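Long-range contacts in siderophore-interacting protein (Aeromonas hydrophila, PDB 6K2L), which binds FAD and probably reduces ferric siderophores so that their iron can be released inside the cell: residues Val201-Thr205 with Pro227-His231; Ser214-Gly220 with Arg242-Tyr248. The protein carries 1 engineered substitution. One frame throughout, in Å; residues are numbered along the deposited sequence.

Contact 1 (Val201-Thr205 with Pro227-His231); sequences VEYFT and PMRRH
Side-chain packing between two neighbouring helices, Val-201 to Thr-205 on helix 198-205 and Pro-227 to His-231 on helix 222-235, joins these segments on one flank of the five-stranded parallel sheet, in the NAD(P)-binding-like domain of the ferredoxin reductase type. The segments run nearly parallel, at 24°, with axes 10.8 Å apart, so side chains alone bridge the gap and no hydrogen bond crosses it. Met-228 contributes the largest share of the packing. Its chain bends at chi2 and chi3, which swings the thioether across to the other helix: SD lies 4.2 Å from Val-201 CG1, and CE comes to 3.3 Å from Phe-204 CD2. Sulfur and ring make an oblique Met-aromatic contact. Beyond the methionine, Phe-204 packs on Tyr-140, Val-142, His-165 and Ala-167 of the sheet, tying helix 198-205 to strands 138-144 and 163-170. Toward the N-terminal end of both segments, Val-201 CG1 also touches Pro-227 CB at 4.2 Å. At the other end His-231, its CG anti to the backbone N, reaches toward Thr-205. The threonine methyl lies over one face of this imidazole in a CH-pi contact, CG2 lying 3.6 Å from the ring centroid and only 12° off the normal.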
loop_
_atom_site.group_PDB
_atom_site.type_symbol
_atom_site.label_atom_id
_atom_site.label_comp_id
_atom_site.label_asym_id
_atom_site.label_seq_id
_atom_site.Cartn_x
_atom_site.Cartn_y
_atom_site.Cartn_z
ATOM N N VAL A 201 6.082 24.252 15.477
ATOM C CA VAL A 201 7.284 24.597 14.710
ATOM C C VAL A 201 8.496 24.682 15.613
ATOM O O VAL A 201 9.564 24.163 15.271
ATOM C CB VAL A 201 7.102 25.903 13.916
ATOM C CG1 VAL A 201 8.353 26.194 13.090
ATOM C CG2 VAL A 201 5.915 25.783 13.008
ATOM N N GLU A 202 8.357 25.332 16.768
ATOM C CA GLU A 202 9.406 25.300 17.774
ATOM C C GLU A 202 9.823 23.872 18.090
ATOM O O GLU A 202 11.026 23.552 18.067
ATOM C CB GLU A 202 8.949 26.018 19.051
ATOM C CG GLU A 202 9.947 25.856 20.185
ATOM C CD GLU A 202 9.835 26.927 21.275
ATOM O OE1 GLU A 202 9.026 26.758 22.228
ATOM O OE2 GLU A 202 10.566 27.944 21.190
ATOM N N TYR A 203 8.848 22.987 18.352
ATOM C CA TYR A 203 9.193 21.620 18.745
ATOM C C TYR A 203 9.940 20.895 17.645
ATOM O O TYR A 203 10.940 20.226 17.914
ATOM C CB TYR A 203 7.952 20.833 19.117
ATOM C CG TYR A 203 8.105 19.338 18.990
ATOM C CD1 TYR A 203 8.730 18.594 19.995
ATOM C CD2 TYR A 203 7.622 18.660 17.865
ATOM C CE1 TYR A 203 8.862 17.204 19.900
ATOM C CE2 TYR A 203 7.752 17.284 17.752
ATOM C CZ TYR A 203 8.364 16.561 18.781
ATOM O OH TYR A 203 8.477 15.201 18.676
ATOM N N PHE A 204 9.469 21.015 16.404
ATOM C CA PHE A 204 10.085 20.265 15.313
ATOM C C PHE A 204 11.440 20.823 14.946
ATOM O O PHE A 204 12.310 20.065 14.498
ATOM C CB PHE A 204 9.205 20.227 14.057
ATOM C CG PHE A 204 9.265 18.899 13.337
ATOM C CD1 PHE A 204 8.393 17.872 13.687
ATOM C CD2 PHE A 204 10.221 18.659 12.357
ATOM C CE1 PHE A 204 8.450 16.628 13.062
ATOM C CE2 PHE A 204 10.286 17.424 11.719
ATOM C CZ PHE A 204 9.390 16.402 12.082
ATOM N N THR A 205 11.636 22.133 15.105
ATOM C CA THR A 205 12.951 22.689 14.825
ATOM C C THR A 205 13.953 22.324 15.918
ATOM O O THR A 205 15.154 22.248 15.628
ATOM C CB THR A 205 12.854 24.207 14.630
ATOM O OG1 THR A 205 12.202 24.810 15.760
ATOM C CG2 THR A 205 12.064 24.541 13.349
ATOM N N PRO A 227 7.303 27.232 6.853
ATOM C CA PRO A 227 8.367 27.340 7.856
ATOM C C PRO A 227 9.220 26.094 7.949
ATOM O O PRO A 227 10.437 26.215 8.128
ATOM C CB PRO A 227 7.610 27.613 9.166
ATOM C CG PRO A 227 6.188 27.241 8.911
ATOM C CD PRO A 227 5.975 27.493 7.442
ATOM N N MET A 228 8.636 24.901 7.812
ATOM C CA MET A 228 9.435 23.681 7.912
ATOM C C MET A 228 10.375 23.522 6.723
ATOM O O MET A 228 11.545 23.163 6.908
ATOM C CB MET A 228 8.525 22.449 8.039
ATOM C CG MET A 228 7.699 22.365 9.350
ATOM S SD MET A 228 8.620 22.685 10.881
ATOM C CE MET A 228 10.016 21.550 10.698
ATOM N N ARG A 229 9.894 23.776 5.503
ATOM C CA ARG A 229 10.789 23.697 4.356
ATOM C C ARG A 229 11.925 24.692 4.490
ATOM O O ARG A 229 13.074 24.385 4.138
ATOM C CB ARG A 229 10.035 23.940 3.051
ATOM C CG ARG A 229 10.961 24.034 1.830
ATOM C CD ARG A 229 10.197 24.113 0.529
ATOM N NE ARG A 229 9.714 25.470 0.273
ATOM C CZ ARG A 229 9.045 25.836 -0.818
ATOM N NH1 ARG A 229 8.769 24.951 -1.772
ATOM N NH2 ARG A 229 8.648 27.091 -0.957
ATOM N N ARG A 230 11.641 25.879 5.013
ATOM C CA ARG A 230 12.735 26.820 5.160
ATOM C C ARG A 230 13.718 26.366 6.229
ATOM O O ARG A 230 14.931 26.507 6.042
ATOM C CB ARG A 230 12.193 28.214 5.459
ATOM C CG ARG A 230 13.069 29.317 4.897
ATOM C CD ARG A 230 12.705 30.625 5.513
ATOM N NE ARG A 230 11.522 31.202 4.878
ATOM C CZ ARG A 230 10.292 31.172 5.383
ATOM N NH1 ARG A 230 10.058 30.559 6.544
ATOM N NH2 ARG A 230 9.294 31.755 4.716
ATOM N N HIS A 231 13.229 25.840 7.350
ATOM C CA HIS A 231 14.143 25.303 8.350
ATOM C C HIS A 231 15.079 24.269 7.743
ATOM O O HIS A 231 16.297 24.314 7.966
ATOM C CB HIS A 231 13.368 24.682 9.499
ATOM C CG HIS A 231 14.248 24.066 10.537
ATOM N ND1 HIS A 231 14.224 22.719 10.842
ATOM C CD2 HIS A 231 15.199 24.614 11.329
ATOM C CE1 HIS A 231 15.115 22.469 11.786
ATOM N NE2 HIS A 231 15.722 23.602 12.095
#

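Contact 2 (Ser214-Gly220 with Arg242-Tyr248); sequences SYFWFGG and RVYAVPY. With FAD (flavin-adenine dinucleotide), chain C.
Trp-217 and Tyr-244 stack face to face at the apolar centre of a parallel strand pair, the last two strands of the five-stranded sheet and the two strands of a beta-alpha-beta unit. The indole five-membered ring and the phenol ring form an offset stack, centroids 3.8 Å apart and planes at 5°. Paired in register, the two leave the same sheet face, and with CG anti to the backbone N in both, the rings lie side by side, pointing the same way. Val-246 CG2 covers the other face of the Tyr-244 ring. Tyr-248 completes the aromatic cluster, crossing Trp-217 at about a right angle. One face of its ring lies on the flavin, with CG 3.3 Å from FAD C9, while Gly-219 CA and Gly-220 N back the opposite face; the cluster thus links the sheet to the isoalloxazine. On the opposite sheet face, that of Phe-216, Phe-218 meets Val-243 CG1 and, with its ring edge, Ala-245 CB, beneath helix 222-235.

Backbone bonds join the strands, among them Tyr-244 N to Phe-216 O at 2.6 Å and Phe-218 N to Tyr-244 O at 2.7 Å. Nearer the flavin, Tyr-248 N bonds to Gly-220 O from above the carbonyl plane, 39° out of it. The Tyr-248 hydroxyl donates to Tyr-244 OH in the plane of its own ring. At the far polar edge, Ser-214 OG bonds Glu-210 O, and Arg-242, bent at chi3, brings NE to Ser-214 O in a weak 3.0 Å bond.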
loop_
_atom_site.group_PDB
_atom_site.type_symbol
_atom_site.label_atom_id
_atom_site.label_comp_id
_atom_site.label_asym_id
_atom_site.label_seq_id
_atom_site.Cartn_x
_atom_site.Cartn_y
_atom_site.Cartn_z
ATOM N N SER A 214 17.467 10.349 4.305
ATOM C CA SER A 214 16.246 10.764 4.971
ATOM C C SER A 214 15.272 11.356 3.967
ATOM O O SER A 214 15.647 11.795 2.885
ATOM C CB SER A 214 16.528 11.770 6.100
ATOM O OG SER A 214 17.388 12.806 5.674
ATOM N N TYR A 215 14.002 11.358 4.356
ATOM C CA TYR A 215 12.910 11.889 3.554
ATOM C C TYR A 215 12.080 12.819 4.431
ATOM O O TYR A 215 11.623 12.417 5.507
ATOM C CB TYR A 215 12.048 10.761 3.003
ATOM C CG TYR A 215 10.952 11.222 2.068
ATOM C CD1 TYR A 215 11.259 11.929 0.911
ATOM C CD2 TYR A 215 9.606 10.923 2.332
ATOM C CE1 TYR A 215 10.257 12.344 0.045
ATOM C CE2 TYR A 215 8.599 11.330 1.468
ATOM C CZ TYR A 215 8.937 12.042 0.327
ATOM O OH TYR A 215 7.950 12.458 -0.528
ATOM N N PHE A 216 11.906 14.059 3.978
ATOM C CA PHE A 216 11.128 15.070 4.673
ATOM C C PHE A 216 9.816 15.283 3.932
ATOM O O PHE A 216 9.812 15.496 2.723
ATOM C CB PHE A 216 11.906 16.375 4.766
ATOM C CG PHE A 216 13.213 16.247 5.491
ATOM C CD1 PHE A 216 14.332 15.696 4.865
ATOM C CD2 PHE A 216 13.330 16.689 6.798
ATOM C CE1 PHE A 216 15.543 15.589 5.550
ATOM C CE2 PHE A 216 14.546 16.583 7.487
ATOM C CZ PHE A 216 15.648 16.028 6.862
ATOM N N TRP A 217 8.706 15.186 4.654
ATOM C CA TRP A 217 7.376 15.273 4.071
ATOM C C TRP A 217 6.594 16.307 4.864
ATOM O O TRP A 217 6.314 16.096 6.048
ATOM C CB TRP A 217 6.682 13.920 4.094
ATOM C CG TRP A 217 5.439 13.844 3.264
ATOM C CD1 TRP A 217 5.322 13.309 2.011
ATOM C CD2 TRP A 217 4.131 14.325 3.618
ATOM N NE1 TRP A 217 4.021 13.426 1.564
ATOM C CE2 TRP A 217 3.271 14.034 2.540
ATOM C CE3 TRP A 217 3.598 14.928 4.756
ATOM C CZ2 TRP A 217 1.911 14.330 2.571
ATOM C CZ3 TRP A 217 2.246 15.226 4.785
ATOM C CH2 TRP A 217 1.419 14.926 3.701
ATOM N N PHE A 218 6.282 17.435 4.218
ATOM C CA PHE A 218 5.528 18.539 4.795
ATOM C C PHE A 218 4.272 18.743 3.944
ATOM O O PHE A 218 4.371 19.022 2.742
ATOM C CB PHE A 218 6.389 19.809 4.836
ATOM C CG PHE A 218 7.774 19.606 5.447
ATOM C CD1 PHE A 218 7.927 18.976 6.677
ATOM C CD2 PHE A 218 8.917 20.058 4.795
ATOM C CE1 PHE A 218 9.198 18.795 7.241
ATOM C CE2 PHE A 218 10.182 19.886 5.342
ATOM C CZ PHE A 218 10.328 19.262 6.573
ATOM N N GLY A 219 3.094 18.557 4.554
ATOM C CA GLY A 219 1.833 18.789 3.878
ATOM C C GLY A 219 0.844 19.442 4.825
ATOM O O GLY A 219 1.156 19.728 5.970
ATOM N N GLY A 220 -0.369 19.644 4.344
ATOM C CA GLY A 220 -1.329 20.364 5.169
ATOM C C GLY A 220 -1.305 21.861 4.928
ATOM O O GLY A 220 -0.831 22.314 3.885
ATOM N N ARG A 242 14.419 14.763 -1.953
ATOM C CA ARG A 242 14.140 14.108 -0.681
ATOM C C ARG A 242 13.376 15.010 0.278
ATOM O O ARG A 242 13.356 14.756 1.485
ATOM C CB ARG A 242 15.437 13.606 -0.058
ATOM C CG ARG A 242 15.852 12.307 -0.708
ATOM C CD ARG A 242 17.319 12.023 -0.565
ATOM N NE ARG A 242 17.790 12.283 0.781
ATOM C CZ ARG A 242 18.573 13.299 1.125
ATOM N NH1 ARG A 242 18.970 14.161 0.199
ATOM N NH2 ARG A 242 18.947 13.441 2.399
ATOM N N VAL A 243 12.759 16.068 -0.242
ATOM C CA VAL A 243 11.889 16.946 0.523
ATOM C C VAL A 243 10.581 17.070 -0.242
ATOM O O VAL A 243 10.574 17.500 -1.401
ATOM C CB VAL A 243 12.501 18.339 0.758
ATOM C CG1 VAL A 243 11.531 19.195 1.578
ATOM C CG2 VAL A 243 13.853 18.238 1.451
ATOM N N TYR A 244 9.484 16.681 0.392
ATOM C CA TYR A 244 8.140 16.940 -0.113
ATOM C C TYR A 244 7.587 18.112 0.703
ATOM O O TYR A 244 7.553 18.061 1.942
ATOM C CB TYR A 244 7.298 15.667 0.004
ATOM C CG TYR A 244 5.834 15.774 -0.327
ATOM C CD1 TYR A 244 4.922 16.342 0.580
ATOM C CD2 TYR A 244 5.341 15.249 -1.519
ATOM C CE1 TYR A 244 3.563 16.406 0.285
ATOM C CE2 TYR A 244 3.987 15.317 -1.837
ATOM C CZ TYR A 244 3.105 15.896 -0.936
ATOM O OH TYR A 244 1.760 15.946 -1.241
ATOM N N ALA A 245 7.218 19.196 0.025
ATOM C CA ALA A 245 6.663 20.385 0.689
ATOM C C ALA A 245 5.542 20.913 -0.193
ATOM O O ALA A 245 5.776 21.680 -1.130
ATOM C CB ALA A 245 7.718 21.450 0.949
ATOM N N VAL A 246 4.320 20.480 0.107
ATOM C CA VAL A 246 3.147 20.808 -0.686
ATOM C C VAL A 246 2.118 21.384 0.277
ATOM O O VAL A 246 1.644 20.667 1.164
ATOM C CB VAL A 246 2.571 19.577 -1.402
ATOM C CG1 VAL A 246 1.295 19.929 -2.087
ATOM C CG2 VAL A 246 3.563 19.007 -2.372
ATOM N N PRO A 247 1.746 22.660 0.167
ATOM C CA PRO A 247 0.678 23.180 1.039
ATOM C C PRO A 247 -0.668 22.694 0.527
ATOM O O PRO A 247 -1.007 22.877 -0.644
ATOM C CB PRO A 247 0.827 24.704 0.933
ATOM C CG PRO A 247 2.081 24.939 0.054
ATOM C CD PRO A 247 2.285 23.694 -0.737
ATOM N N TYR A 248 -1.411 22.005 1.397
ATOM C CA TYR A 248 -2.668 21.403 0.970
ATOM C C TYR A 248 -3.778 22.440 0.879
ATOM O O TYR A 248 -4.702 22.273 0.077
ATOM C CB TYR A 248 -3.068 20.273 1.917
ATOM C CG TYR A 248 -2.362 18.946 1.643
ATOM C CD1 TYR A 248 -1.220 18.893 0.866
ATOM C CD2 TYR A 248 -2.834 17.758 2.180
ATOM C CE1 TYR A 248 -0.591 17.701 0.620
ATOM C CE2 TYR A 248 -2.211 16.561 1.930
ATOM C CZ TYR A 248 -1.094 16.531 1.151
ATOM O OH TYR A 248 -0.458 15.334 0.878
HETATM P PA FAD C . -12.742 25.388 -0.197
HETATM O O1A FAD C . -13.927 25.677 -1.061
HETATM O O2A FAD C . -11.418 25.145 -0.934
HETATM O O5B FAD C . -12.376 26.561 0.862
HETATM C C5B FAD C . -13.386 27.186 1.682
HETATM C C4B FAD C . -12.798 27.821 2.926
HETATM O O4B FAD C . -12.546 26.812 3.930
HETATM C C3B FAD C . -11.483 28.582 2.771
HETATM O O3B FAD C . -11.464 29.709 3.645
HETATM C C2B FAD C . -10.434 27.530 3.160
HETATM O O2B FAD C . -9.219 28.055 3.691
HETATM C C1B FAD C . -11.165 26.754 4.250
HETATM N N9A FAD C . -10.807 25.358 4.287
HETATM C C8A FAD C . -10.608 24.531 3.211
HETATM N N7A FAD C . -10.327 23.290 3.535
HETATM C C5A FAD C . -10.358 23.303 4.923
HETATM C C6A FAD C . -10.148 22.297 5.883
HETATM N N6A FAD C . -9.887 21.026 5.572
HETATM N N1A FAD C . -10.241 22.646 7.192
HETATM C C2A FAD C . -10.518 23.917 7.500
HETATM N N3A FAD C . -10.747 24.948 6.677
HETATM C C4A FAD C . -10.657 24.571 5.398
HETATM N N1 FAD C . -8.059 17.610 2.226
HETATM C C2 FAD C . -8.730 16.614 2.876
HETATM O O2 FAD C . -9.670 16.851 3.639
HETATM N N3 FAD C . -8.351 15.293 2.697
HETATM C C4 FAD C . -7.325 14.846 1.900
HETATM O O4 FAD C . -7.088 13.641 1.815
HETATM C C4X FAD C . -6.624 15.908 1.199
HETATM N N5 FAD C . -5.622 15.571 0.395
HETATM C C5X FAD C . -4.957 16.579 -0.257
HETATM C C6 FAD C . -3.891 16.245 -1.082
HETATM C C7 FAD C . -3.163 17.227 -1.750
HETATM C C7M FAD C . -2.029 16.816 -2.655
HETATM C C8 FAD C . -3.536 18.579 -1.614
HETATM C C8M FAD C . -2.805 19.671 -2.356
HETATM C C9 FAD C . -4.615 18.913 -0.801
HETATM C C9A FAD C . -5.319 17.931 -0.117
HETATM N N10 FAD C . -6.387 18.253 0.745
HETATM C C10 FAD C . -7.059 17.261 1.432
HETATM C "C1'" FAD C . -6.780 19.658 0.953
HETATM C "C2'" FAD C . -8.120 20.042 0.320
HETATM O "O2'" FAD C . -8.031 20.112 -1.106
HETATM C "C3'" FAD C . -8.545 21.403 0.878
HETATM O "O3'" FAD C . -8.957 21.224 2.231
HETATM C "C4'" FAD C . -9.666 22.090 0.100
HETATM O "O4'" FAD C . -9.575 23.500 0.321
HETATM C "C5'" FAD C . -11.024 21.553 0.497
HETATM O "O5'" FAD C . -12.024 22.104 -0.380
HETATM P P FAD C . -13.398 22.647 0.176
HETATM O O1P FAD C . -14.319 22.774 -1.045
HETATM O O2P FAD C . -13.921 21.829 1.268
HETATM O O3P FAD C . -13.028 24.110 0.707
#

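In the fold
After the N-terminal barrel, the chain enters the parallel sheet through strands 138-144, 163-170 and 185-191, then reaches helix 198-205, which carries the first half of contact 1. Strand 214-218 follows with the first half of contact 2. Helix 222-235 returns to close contact 1, and strand 243-245 closes contact 2, so the two contacts cross along the chain, each with 21 residues between its segments. Their centres lie 12 Å apart and they touch directly: Met-228 CB packs on Phe-218 CD1 and Arg-229 CD on Ala-245 CB. Helix 222-235 is thereby held to helix 198-205 and to the strand pair, whose C-terminal end leads to the FAD.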